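Local structure of importin subunit beta-1 (Saccharomyces cerevisiae, 5OWU) at residues A[750-755]-A[796-801]; A[781-786]-A[803-808]; A[376-381]-A[413-418]; A[331-336]-A[389-394]. The protein carries proteins into the nucleus as the importin beta subunit, working with importin alpha, which recognises the classical nuclear localization signal of the cargo. All blocks are in the same frame, centred on the assembly; numbering follows the deposited sequence.

Four helix-to-helix or turn-to-helix contacts sample two regions of a chain built from HEAT repeats. Along the sequence, interactions 4 and 3 come first, their segments alternating through HEAT repeats 8 to 10; interactions 1 and 2 follow, likewise interleaved, in repeats 17 and 18. Interactions 1 and 2 have centres about 9 Å apart and share helix 796-812; Leu-755 of interaction 1 touches Leu-805 of interaction 2. Interactions 3 and 4, centres about 12 Å apart, join through helix 383-395, whose Ala-389 touches Ile-378. Between the pairs, centres are about 43 to 55 Å apart. Each pair joins neighbouring HEAT repeats, the local packing from which the solenoid is built.

Interaction 1: A[750-755]-A[796-801]; sequences VLEAVL and DATSRA
Thr-798, the first residue of 796-801 to meet 750-755, packs its CG2 on Leu-755 and is joined to Glu-752 through a water. Its OG1 donates to that water at 3.0 Å, and the water donates to Glu-752 OE2 at 2.5 Å, a very short bond whose length is to be taken with caution; OE2 and OG1 themselves are 4.2 Å apart. The other carboxylate oxygen of Glu-752 forms a salt bridge with Lys-749. Thr-798 OG1 lies beside the backbone N (chi1 -58°), which puts the methyl CG2 anti to it and 3.7 Å from Leu-755 CD2; CD2 also rests 3.6 Å from the Thr-798 carbonyl O. One turn on, Ala-801 presents CB to the fork of Leu-755, 3.8 Å from CD2 and 4.0 Å from CG. Replacing Leu-755 by an alanine would probably open a gap beside Thr-798 CG2 and Ala-801 CB, leaving little but the water between the segments. The axes of the two short segments stand 11.0 Å apart and run at 40°, in HEAT repeats 17 and 18. With no direct hydrogen bond between them, the contact is mainly aliphatic packing of the buried Leu-755, and the water is a secondary polar bridge.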
loop_
_atom_site.group_PDB
_atom_site.type_symbol
_atom_site.label_atom_id
_atom_site.label_comp_id
_atom_site.label_asym_id
_atom_site.label_seq_id
_atom_site.Cartn_x
_atom_site.Cartn_y
_atom_site.Cartn_z
ATOM N N VAL A 750 10.804 10.279 1.834
ATOM C CA VAL A 750 12.083 10.985 1.846
ATOM C C VAL A 750 11.873 12.472 1.581
ATOM O O VAL A 750 12.422 13.328 2.285
ATOM C CB VAL A 750 13.051 10.353 0.827
ATOM C CG1 VAL A 750 14.384 11.111 0.781
ATOM C CG2 VAL A 750 13.297 8.889 1.173
ATOM N N LEU A 751 11.064 12.806 0.572
ATOM C CA LEU A 751 10.844 14.215 0.251
ATOM C C LEU A 751 10.120 14.935 1.385
ATOM O O LEU A 751 10.424 16.098 1.684
ATOM C CB LEU A 751 10.066 14.341 -1.060
ATOM C CG LEU A 751 10.813 13.859 -2.310
ATOM C CD1 LEU A 751 9.900 13.845 -3.530
ATOM C CD2 LEU A 751 12.039 14.729 -2.584
ATOM N N GLU A 752 9.166 14.264 2.034
ATOM C CA GLU A 752 8.499 14.864 3.186
ATOM C C GLU A 752 9.501 15.166 4.299
ATOM O O GLU A 752 9.419 16.214 4.957
ATOM C CB GLU A 752 7.388 13.939 3.690
ATOM C CG GLU A 752 6.183 13.875 2.765
ATOM C CD GLU A 752 5.148 12.854 3.192
ATOM O OE1 GLU A 752 5.491 11.922 3.951
ATOM O OE2 GLU A 752 3.987 12.986 2.754
ATOM N N ALA A 753 10.460 14.256 4.520
ATOM C CA ALA A 753 11.491 14.497 5.528
ATOM C C ALA A 753 12.393 15.659 5.135
ATOM O O ALA A 753 12.824 16.438 5.996
ATOM C CB ALA A 753 12.330 13.240 5.749
ATOM N N VAL A 754 12.709 15.786 3.844
ATOM C CA VAL A 754 13.499 16.932 3.406
ATOM C C VAL A 754 12.740 18.219 3.703
ATOM O O VAL A 754 13.317 19.204 4.185
ATOM C CB VAL A 754 13.866 16.798 1.915
ATOM C CG1 VAL A 754 14.492 18.091 1.374
ATOM C CG2 VAL A 754 14.838 15.631 1.721
ATOM N N LEU A 755 11.425 18.220 3.461
ATOM C CA LEU A 755 10.620 19.392 3.799
ATOM C C LEU A 755 10.718 19.719 5.286
ATOM O O LEU A 755 10.882 20.890 5.658
ATOM C CB LEU A 755 9.164 19.166 3.390
ATOM C CG LEU A 755 8.180 20.304 3.689
ATOM C CD1 LEU A 755 8.655 21.632 3.117
ATOM C CD2 LEU A 755 6.800 19.936 3.136
ATOM N N ASP A 796 -2.522 18.638 2.696
ATOM C CA ASP A 796 -2.688 19.970 3.269
ATOM C C ASP A 796 -1.440 20.422 4.027
ATOM O O ASP A 796 -0.973 21.554 3.853
ATOM C CB ASP A 796 -3.911 19.977 4.190
ATOM C CG ASP A 796 -4.247 21.359 4.700
ATOM O OD1 ASP A 796 -4.436 22.272 3.870
ATOM O OD2 ASP A 796 -4.311 21.539 5.930
ATOM N N ALA A 797 -0.892 19.553 4.885
ATOM C CA ALA A 797 0.248 19.942 5.715
ATOM C C ALA A 797 1.498 20.169 4.872
ATOM O O ALA A 797 2.284 21.087 5.149
ATOM C CB ALA A 797 0.521 18.880 6.783
ATOM N N THR A 798 1.702 19.337 3.848
ATOM C CA THR A 798 2.852 19.504 2.964
ATOM C C THR A 798 2.792 20.845 2.244
ATOM O O THR A 798 3.776 21.595 2.218
ATOM C CB THR A 798 2.908 18.352 1.959
ATOM O OG1 THR A 798 2.982 17.105 2.665
ATOM C CG2 THR A 798 4.120 18.486 1.025
ATOM N N SER A 799 1.639 21.171 1.658
ATOM C CA SER A 799 1.517 22.443 0.954
ATOM C C SER A 799 1.621 23.619 1.914
ATOM O O SER A 799 2.202 24.656 1.571
ATOM C CB SER A 799 0.201 22.497 0.177
ATOM O OG SER A 799 0.391 22.007 -1.137
ATOM N N ARG A 800 1.060 23.485 3.119
ATOM C CA ARG A 800 1.183 24.561 4.096
ATOM C C ARG A 800 2.645 24.819 4.431
ATOM O O ARG A 800 3.088 25.975 4.476
ATOM C CB ARG A 800 0.402 24.232 5.369
ATOM C CG ARG A 800 0.467 25.353 6.405
ATOM C CD ARG A 800 -0.544 25.181 7.527
ATOM N NE ARG A 800 -0.340 23.950 8.291
ATOM C CZ ARG A 800 -1.185 22.923 8.340
ATOM N NH1 ARG A 800 -2.332 22.946 7.673
ATOM N NH2 ARG A 800 -0.884 21.858 9.073
ATOM N N ALA A 801 3.416 23.754 4.649
ATOM C CA ALA A 801 4.826 23.947 4.973
ATOM C C ALA A 801 5.598 24.531 3.791
ATOM O O ALA A 801 6.425 25.431 3.970
ATOM C CB ALA A 801 5.440 22.627 5.428
HETATM O O HOH W 1 3.216 14.611 1.034
#

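Interaction 2: A[781-786]-A[803-808]; sequences QFIAQV and VGLIGD
Ile-783 meets Leu-805 and Ile-806 with the two branches of its side chain. Its CD1 reaches farthest across, 3.8 Å from Leu-805 CB and 4.0 Å from Ile-806 CG1, and so sits against two consecutive residues of helix 796-812. The shorter branch, CG2, turns to Ile-806 alone and lies 4.0 Å from its CD1. Both isoleucines place CG1 beside the backbone N, with chi1 near -60°, and extend it to CD1 (chi2 179° in Ile-783, 176° in Ile-806). Their chains cross obliquely instead of running alongside each other, with the CD1 methyl of Ile-783 on the CG1 methylene of Ile-806 and CG2 on CD1, methyl on methyl. Leu-805 takes part through its CB, while its CD1 meets Leu-755 of helix 741-764. With only a methyl at Ile-783, as in an alanine, Leu-805 CB and the CG1-CD1 arm of Ile-806 would probably lose this partner and a gap would open between the two helices.

Farther out, Trp-826 of helix 825-836 also touches Ile-783, and the carbonyl O of Ile-806 is hydrogen-bonded to Tyr-822 OH. Phe-782, the residue before Ile-783, packs on Val-754 and Leu-755, tying helix 776-788 to the preceding repeat. Both segments belong to HEAT repeat 18, and the contact joins the two long helices of that repeat. All three touching residues are buried and purely aliphatic, so the pairing depends on complementary shape and on exclusion of water, with no hydrogen bond or charge between the segments to set its direction.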
loop_
_atom_site.group_PDB
_atom_site.type_symbol
_atom_site.label_atom_id
_atom_site.label_comp_id
_atom_site.label_asym_id
_atom_site.label_seq_id
_atom_site.Cartn_x
_atom_site.Cartn_y
_atom_site.Cartn_z
ATOM N N GLN A 781 14.250 24.473 -5.628
ATOM C CA GLN A 781 14.137 23.264 -6.440
ATOM C C GLN A 781 13.284 22.222 -5.730
ATOM O O GLN A 781 12.392 21.605 -6.335
ATOM C CB GLN A 781 15.523 22.696 -6.746
ATOM C CG GLN A 781 16.397 23.584 -7.624
ATOM C CD GLN A 781 17.835 23.086 -7.707
ATOM O OE1 GLN A 781 18.116 21.913 -7.444
ATOM N NE2 GLN A 781 18.752 23.982 -8.061
ATOM N N PHE A 782 13.537 22.014 -4.433
ATOM C CA PHE A 782 12.684 21.086 -3.695
ATOM C C PHE A 782 11.222 21.525 -3.749
ATOM O O PHE A 782 10.321 20.714 -4.002
ATOM C CB PHE A 782 13.136 20.960 -2.245
ATOM C CG PHE A 782 12.207 20.134 -1.420
ATOM C CD1 PHE A 782 12.254 18.749 -1.480
ATOM C CD2 PHE A 782 11.251 20.737 -0.621
ATOM C CE1 PHE A 782 11.380 17.984 -0.739
ATOM C CE2 PHE A 782 10.377 19.976 0.125
ATOM C CZ PHE A 782 10.441 18.597 0.065
ATOM N N ILE A 783 10.965 22.809 -3.492
ATOM C CA ILE A 783 9.588 23.291 -3.463
ATOM C C ILE A 783 8.918 23.037 -4.808
ATOM O O ILE A 783 7.751 22.630 -4.871
ATOM C CB ILE A 783 9.550 24.779 -3.064
ATOM C CG1 ILE A 783 10.122 24.951 -1.646
ATOM C CG2 ILE A 783 8.123 25.310 -3.132
ATOM C CD1 ILE A 783 10.157 26.385 -1.129
ATOM N N ALA A 784 9.652 23.247 -5.902
ATOM C CA ALA A 784 9.123 22.921 -7.220
ATOM C C ALA A 784 8.730 21.453 -7.294
ATOM O O ALA A 784 7.670 21.110 -7.837
ATOM C CB ALA A 784 10.152 23.261 -8.301
ATOM N N GLN A 785 9.565 20.567 -6.740
ATOM C CA GLN A 785 9.164 19.165 -6.675
ATOM C C GLN A 785 7.833 19.012 -5.950
ATOM O O GLN A 785 6.985 18.209 -6.360
ATOM C CB GLN A 785 10.235 18.320 -5.991
ATOM C CG GLN A 785 11.569 18.321 -6.697
ATOM C CD GLN A 785 12.513 17.305 -6.108
ATOM O OE1 GLN A 785 12.160 16.138 -5.946
ATOM N NE2 GLN A 785 13.716 17.743 -5.770
ATOM N N VAL A 786 7.626 19.772 -4.871
ATOM C CA VAL A 786 6.352 19.697 -4.157
ATOM C C VAL A 786 5.212 20.114 -5.076
ATOM O O VAL A 786 4.169 19.454 -5.146
ATOM C CB VAL A 786 6.388 20.563 -2.882
ATOM C CG1 VAL A 786 4.979 20.704 -2.268
ATOM C CG2 VAL A 786 7.339 19.968 -1.864
ATOM N N VAL A 803 4.539 26.334 1.013
ATOM C CA VAL A 803 4.213 27.729 0.738
ATOM C C VAL A 803 4.687 28.606 1.899
ATOM O O VAL A 803 5.136 29.752 1.697
ATOM C CB VAL A 803 2.700 27.850 0.444
ATOM C CG1 VAL A 803 1.875 27.801 1.714
ATOM C CG2 VAL A 803 2.403 29.104 -0.345
ATOM N N GLY A 804 4.659 28.063 3.120
ATOM C CA GLY A 804 5.265 28.761 4.244
ATOM C C GLY A 804 6.742 29.045 4.031
ATOM O O GLY A 804 7.224 30.137 4.337
ATOM N N LEU A 805 7.483 28.063 3.509
ATOM C CA LEU A 805 8.883 28.291 3.170
ATOM C C LEU A 805 9.025 29.429 2.174
ATOM O O LEU A 805 9.927 30.271 2.301
ATOM C CB LEU A 805 9.510 27.023 2.589
ATOM C CG LEU A 805 9.983 25.946 3.559
ATOM C CD1 LEU A 805 10.347 24.694 2.779
ATOM C CD2 LEU A 805 11.173 26.441 4.376
ATOM N N ILE A 806 8.160 29.461 1.155
ATOM C CA ILE A 806 8.240 30.547 0.174
ATOM C C ILE A 806 8.162 31.891 0.891
ATOM O O ILE A 806 8.990 32.796 0.676
ATOM C CB ILE A 806 7.135 30.397 -0.888
ATOM C CG1 ILE A 806 7.300 29.073 -1.642
ATOM C CG2 ILE A 806 7.180 31.567 -1.871
ATOM C CD1 ILE A 806 6.189 28.780 -2.658
ATOM N N GLY A 807 7.196 32.017 1.802
ATOM C CA GLY A 807 7.003 33.285 2.492
ATOM C C GLY A 807 8.139 33.639 3.439
ATOM O O GLY A 807 8.670 34.755 3.396
ATOM N N ASP A 808 8.515 32.705 4.317
ATOM C CA ASP A 808 9.530 32.992 5.331
ATOM C C ASP A 808 10.880 33.295 4.693
ATOM O O ASP A 808 11.564 34.255 5.075
ATOM C CB ASP A 808 9.661 31.814 6.296
ATOM C CG ASP A 808 8.362 31.495 7.023
ATOM O OD1 ASP A 808 7.440 32.338 7.015
ATOM O OD2 ASP A 808 8.272 30.395 7.614
#

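Interaction 3: A[376-381]-A[413-418]; sequences QNITAD and LPSILN
Ile-378 reaches Ser-415 and Ile-416 with the long branch of its side chain. From CB, which points toward helix 402-418, the chain divides: CG2 stands between the backbone N and the carbonyl carbon, whereas CG1 is anti to the N (chi1 -167°) and carries the methyl across. The work is done by that terminal CD1. It comes 3.6 Å from Ser-415 OG and 4.2 Å from Ser-415 CB, so the methyl lies against the whole CB-OG arm; a looser approach, 4.3 Å, brings it to Ile-416 CG1. Ser-415 OG is hydrogen-bonded to the carbonyl O of Ala-412 in its own helix, which leaves a hydroxyl already engaged beside an apolar methyl. Ile-416 is buried and also packs on Phe-393 and helix 425-442.

The backbone bearing Ile-378 forms a type I beta turn from Asn-377 to Ala-380, closed by a 3.1 Å bond from Ala-380 N to Asn-377 O. Asn-377 OD1 is hydrogen-bonded to Asn-385 ND2 of the next helix. Here the turn near the C-terminal part of helix 367-377, in HEAT repeat 9, docks on helix 402-418 of repeat 10, a contact between successive repeats, of the kind that builds a HEAT solenoid.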
loop_
_atom_site.group_PDB
_atom_site.type_symbol
_atom_site.label_atom_id
_atom_site.label_comp_id
_atom_site.label_asym_id
_atom_site.label_seq_id
_atom_site.Cartn_x
_atom_site.Cartn_y
_atom_site.Cartn_z
ATOM N N GLN A 376 -36.733 -7.517 3.509
ATOM C CA GLN A 376 -37.153 -8.901 3.329
ATOM C C GLN A 376 -36.440 -9.847 4.288
ATOM O O GLN A 376 -36.994 -10.893 4.640
ATOM C CB GLN A 376 -36.907 -9.345 1.884
ATOM C CG GLN A 376 -38.008 -10.218 1.311
ATOM C CD GLN A 376 -39.301 -9.449 1.100
ATOM O OE1 GLN A 376 -39.365 -8.523 0.285
ATOM N NE2 GLN A 376 -40.339 -9.819 1.846
ATOM N N ASN A 377 -35.223 -9.509 4.732
ATOM C CA ASN A 377 -34.384 -10.500 5.396
ATOM C C ASN A 377 -34.007 -10.194 6.841
ATOM O O ASN A 377 -33.535 -11.100 7.536
ATOM C CB ASN A 377 -33.104 -10.722 4.578
ATOM C CG ASN A 377 -33.381 -11.442 3.278
ATOM O OD1 ASN A 377 -33.580 -12.655 3.264
ATOM N ND2 ASN A 377 -33.423 -10.697 2.180
ATOM N N ILE A 378 -34.221 -8.976 7.337
ATOM C CA ILE A 378 -33.703 -8.662 8.662
ATOM C C ILE A 378 -34.447 -9.422 9.761
ATOM O O ILE A 378 -33.902 -9.592 10.861
ATOM C CB ILE A 378 -33.736 -7.137 8.877
ATOM C CG1 ILE A 378 -32.922 -6.750 10.105
ATOM C CG2 ILE A 378 -35.165 -6.631 8.992
ATOM C CD1 ILE A 378 -32.398 -5.351 10.035
ATOM N N THR A 379 -35.662 -9.913 9.486
ATOM C CA THR A 379 -36.431 -10.723 10.429
ATOM C C THR A 379 -36.598 -12.166 9.963
ATOM O O THR A 379 -37.435 -12.892 10.507
ATOM C CB THR A 379 -37.810 -10.109 10.681
ATOM O OG1 THR A 379 -38.506 -9.961 9.439
ATOM C CG2 THR A 379 -37.687 -8.760 11.370
ATOM N N ALA A 380 -35.818 -12.600 8.975
ATOM C CA ALA A 380 -35.924 -13.964 8.475
ATOM C C ALA A 380 -35.543 -14.975 9.555
ATOM O O ALA A 380 -34.871 -14.657 10.539
ATOM C CB ALA A 380 -35.022 -14.169 7.257
ATOM N N ASP A 381 -35.968 -16.222 9.339
ATOM C CA ASP A 381 -35.691 -17.294 10.290
ATOM C C ASP A 381 -34.269 -17.824 10.172
ATOM O O ASP A 381 -33.721 -18.332 11.158
ATOM C CB ASP A 381 -36.679 -18.446 10.087
ATOM C CG ASP A 381 -38.084 -18.090 10.513
ATOM O OD1 ASP A 381 -38.234 -17.413 11.551
ATOM O OD2 ASP A 381 -39.037 -18.486 9.810
ATOM N N LEU A 413 -32.987 1.537 12.915
ATOM C CA LEU A 413 -32.138 1.388 14.091
ATOM C C LEU A 413 -32.771 0.490 15.145
ATOM O O LEU A 413 -32.043 -0.327 15.728
ATOM C CB LEU A 413 -31.800 2.771 14.661
ATOM C CG LEU A 413 -30.583 2.936 15.578
ATOM C CD1 LEU A 413 -29.379 2.107 15.159
ATOM C CD2 LEU A 413 -30.221 4.409 15.598
ATOM N N PRO A 414 -34.074 0.552 15.420
ATOM C CA PRO A 414 -34.641 -0.410 16.384
ATOM C C PRO A 414 -34.374 -1.862 16.013
ATOM O O PRO A 414 -33.893 -2.632 16.855
ATOM C CB PRO A 414 -36.137 -0.063 16.380
ATOM C CG PRO A 414 -36.177 1.388 16.001
ATOM C CD PRO A 414 -35.049 1.585 15.026
ATOM N N SER A 415 -34.659 -2.261 14.771
ATOM C CA SER A 415 -34.416 -3.645 14.367
ATOM C C SER A 415 -32.930 -4.006 14.439
ATOM O O SER A 415 -32.570 -5.143 14.792
ATOM C CB SER A 415 -34.955 -3.875 12.957
ATOM O OG SER A 415 -34.326 -3.012 12.028
ATOM N N ILE A 416 -32.049 -3.057 14.107
ATOM C CA ILE A 416 -30.615 -3.339 14.133
ATOM C C ILE A 416 -30.141 -3.533 15.567
ATOM O O ILE A 416 -29.405 -4.479 15.872
ATOM C CB ILE A 416 -29.829 -2.224 13.420
ATOM C CG1 ILE A 416 -30.083 -2.290 11.916
ATOM C CG2 ILE A 416 -28.321 -2.346 13.692
ATOM C CD1 ILE A 416 -29.533 -1.098 11.143
ATOM N N LEU A 417 -30.549 -2.634 16.468
ATOM C CA LEU A 417 -30.200 -2.789 17.874
ATOM C C LEU A 417 -30.766 -4.087 18.429
ATOM O O LEU A 417 -30.145 -4.726 19.284
ATOM C CB LEU A 417 -30.716 -1.600 18.683
ATOM C CG LEU A 417 -30.092 -0.232 18.414
ATOM C CD1 LEU A 417 -30.822 0.847 19.203
ATOM C CD2 LEU A 417 -28.614 -0.240 18.765
ATOM N N ASN A 418 -31.950 -4.490 17.963
ATOM C CA ASN A 418 -32.515 -5.753 18.422
ATOM C C ASN A 418 -31.651 -6.923 17.982
ATOM O O ASN A 418 -31.505 -7.905 18.721
ATOM C CB ASN A 418 -33.946 -5.919 17.908
ATOM C CG ASN A 418 -34.552 -7.250 18.305
ATOM O OD1 ASN A 418 -34.755 -7.521 19.487
ATOM N ND2 ASN A 418 -34.848 -8.087 17.317
#

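Interaction 4: A[331-336]-A[389-394]; sequences NLLTRQ and AVMAFG
Leu-333 spreads its two methyls over neighbouring residues of helix 383-395, CD1 against Ala-392 and CD2 against Met-391. The side chains of Leu-333 and Met-391 cross at about a right angle, so the methyl CD2 meets the methionine at its CG methylene, 4.2 Å away, instead of following its length. Met-391 has CG anti to the backbone N (chi1 -179°) but bends at the next bond (chi2 61°), and this bend turns the sulfur aside, leaving CG as its part nearest the leucine. The second methyl of Leu-333 finds a smaller partner: CD1 lies 3.9 Å from Ala-392 CB, a single methyl. Leu-333 and Ala-392 are buried, and the contact is wholly apolar.

The leucine is carried by a type I beta turn, Leu-332 to Arg-335, near the C-terminal part of helix 317-332. There Thr-334 OG1 donates to Asn-331 O at 3.0 Å, and Arg-335 N to Leu-332 O at 3.2 Å. Leu-332 CD2 sits 3.6 Å from the plane of the Arg-335 guanidinium, over its centre; Arg-335 NH1 forms a salt bridge with Asp-280.

Around this core, Leu-333 also packs on Ala-388, and Gln-336 NE2 is hydrogen-bonded to Glu-387 OE1, adding a polar link to the same helix. Met-391 further touches Gln-356 of helix 347-362 and Trp-433 of helix 425-442. The turn near the C-terminal part of helix 317-332, in HEAT repeat 8, thus packs on helix 383-395 of repeat 9, with helices 347-362 and 425-442 alongside.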
loop_
_atom_site.group_PDB
_atom_site.type_symbol
_atom_site.label_atom_id
_atom_site.label_comp_id
_atom_site.label_asym_id
_atom_site.label_seq_id
_atom_site.Cartn_x
_atom_site.Cartn_y
_atom_site.Cartn_z
ATOM N N ASN A 331 -27.880 -11.481 -3.191
ATOM C CA ASN A 331 -28.067 -12.922 -3.056
ATOM C C ASN A 331 -26.765 -13.623 -2.682
ATOM O O ASN A 331 -26.785 -14.622 -1.955
ATOM C CB ASN A 331 -28.628 -13.510 -4.351
ATOM C CG ASN A 331 -28.768 -15.021 -4.286
ATOM O OD1 ASN A 331 -29.620 -15.543 -3.564
ATOM N ND2 ASN A 331 -27.928 -15.731 -5.035
ATOM N N LEU A 332 -25.625 -13.128 -3.171
ATOM C CA LEU A 332 -24.361 -13.755 -2.813
ATOM C C LEU A 332 -24.021 -13.557 -1.346
ATOM O O LEU A 332 -23.221 -14.325 -0.799
ATOM C CB LEU A 332 -23.225 -13.211 -3.679
ATOM C CG LEU A 332 -23.267 -13.572 -5.164
ATOM C CD1 LEU A 332 -22.147 -12.849 -5.909
ATOM C CD2 LEU A 332 -23.164 -15.082 -5.368
ATOM N N LEU A 333 -24.605 -12.552 -0.693
ATOM C CA LEU A 333 -24.293 -12.340 0.721
ATOM C C LEU A 333 -24.681 -13.515 1.617
ATOM O O LEU A 333 -24.148 -13.625 2.731
ATOM C CB LEU A 333 -24.980 -11.071 1.233
ATOM C CG LEU A 333 -24.530 -9.761 0.582
ATOM C CD1 LEU A 333 -25.327 -8.601 1.144
ATOM C CD2 LEU A 333 -23.037 -9.535 0.794
ATOM N N THR A 334 -25.589 -14.395 1.184
ATOM C CA THR A 334 -26.037 -15.498 2.028
ATOM C C THR A 334 -25.185 -16.753 1.867
ATOM O O THR A 334 -25.609 -17.837 2.284
ATOM C CB THR A 334 -27.502 -15.840 1.744
ATOM O OG1 THR A 334 -27.652 -16.222 0.371
ATOM C CG2 THR A 334 -28.393 -14.653 2.056
ATOM N N ARG A 335 -23.996 -16.633 1.285
ATOM C CA ARG A 335 -23.075 -17.753 1.147
ATOM C C ARG A 335 -21.905 -17.633 2.124
ATOM O O ARG A 335 -20.756 -17.909 1.778
ATOM C CB ARG A 335 -22.576 -17.858 -0.293
ATOM C CG ARG A 335 -23.685 -18.047 -1.308
ATOM C CD ARG A 335 -23.119 -18.284 -2.701
ATOM N NE ARG A 335 -24.149 -18.258 -3.741
ATOM C CZ ARG A 335 -23.929 -18.563 -5.016
ATOM N NH1 ARG A 335 -22.716 -18.922 -5.422
ATOM N NH2 ARG A 335 -24.919 -18.502 -5.891
ATOM N N GLN A 336 -22.187 -17.225 3.360
ATOM C CA GLN A 336 -21.160 -17.211 4.390
ATOM C C GLN A 336 -20.761 -18.645 4.756
ATOM O O GLN A 336 -21.337 -19.624 4.279
ATOM C CB GLN A 336 -21.649 -16.478 5.640
ATOM C CG GLN A 336 -22.464 -15.205 5.387
ATOM C CD GLN A 336 -23.961 -15.468 5.331
ATOM O OE1 GLN A 336 -24.401 -16.492 4.807
ATOM N NE2 GLN A 336 -24.749 -14.544 5.871
ATOM N N ALA A 389 -28.669 -9.241 5.803
ATOM C CA ALA A 389 -29.422 -7.990 5.854
ATOM C C ALA A 389 -28.608 -6.883 6.515
ATOM O O ALA A 389 -28.496 -5.775 5.970
ATOM C CB ALA A 389 -30.748 -8.207 6.588
ATOM N N VAL A 390 -28.029 -7.151 7.696
ATOM C CA VAL A 390 -27.242 -6.086 8.328
ATOM C C VAL A 390 -25.964 -5.810 7.539
ATOM O O VAL A 390 -25.479 -4.671 7.510
ATOM C CB VAL A 390 -26.919 -6.383 9.812
ATOM C CG1 VAL A 390 -28.132 -6.177 10.679
ATOM C CG2 VAL A 390 -26.354 -7.794 10.000
ATOM N N MET A 391 -25.382 -6.829 6.908
ATOM C CA MET A 391 -24.224 -6.596 6.050
ATOM C C MET A 391 -24.565 -5.617 4.932
ATOM O O MET A 391 -23.799 -4.686 4.647
ATOM C CB MET A 391 -23.720 -7.921 5.467
ATOM C CG MET A 391 -22.493 -7.773 4.559
ATOM S SD MET A 391 -21.050 -7.090 5.422
ATOM C CE MET A 391 -20.047 -6.638 4.014
ATOM N N ALA A 392 -25.716 -5.814 4.281
ATOM C CA ALA A 392 -26.117 -4.931 3.191
ATOM C C ALA A 392 -26.390 -3.519 3.704
ATOM O O ALA A 392 -25.921 -2.520 3.121
ATOM C CB ALA A 392 -27.350 -5.513 2.488
ATOM N N PHE A 393 -27.120 -3.414 4.819
ATOM C CA PHE A 393 -27.434 -2.091 5.339
ATOM C C PHE A 393 -26.161 -1.332 5.678
ATOM O O PHE A 393 -25.984 -0.179 5.271
ATOM C CB PHE A 393 -28.338 -2.188 6.565
ATOM C CG PHE A 393 -28.930 -0.871 6.957
ATOM C CD1 PHE A 393 -28.249 -0.021 7.801
ATOM C CD2 PHE A 393 -30.154 -0.472 6.456
ATOM C CE1 PHE A 393 -28.789 1.203 8.156
ATOM C CE2 PHE A 393 -30.694 0.744 6.799
ATOM C CZ PHE A 393 -30.013 1.584 7.651
ATOM N N GLY A 394 -25.251 -1.972 6.413
ATOM C CA GLY A 394 -23.994 -1.323 6.728
ATOM C C GLY A 394 -23.204 -0.978 5.484
ATOM O O GLY A 394 -22.519 0.048 5.442
#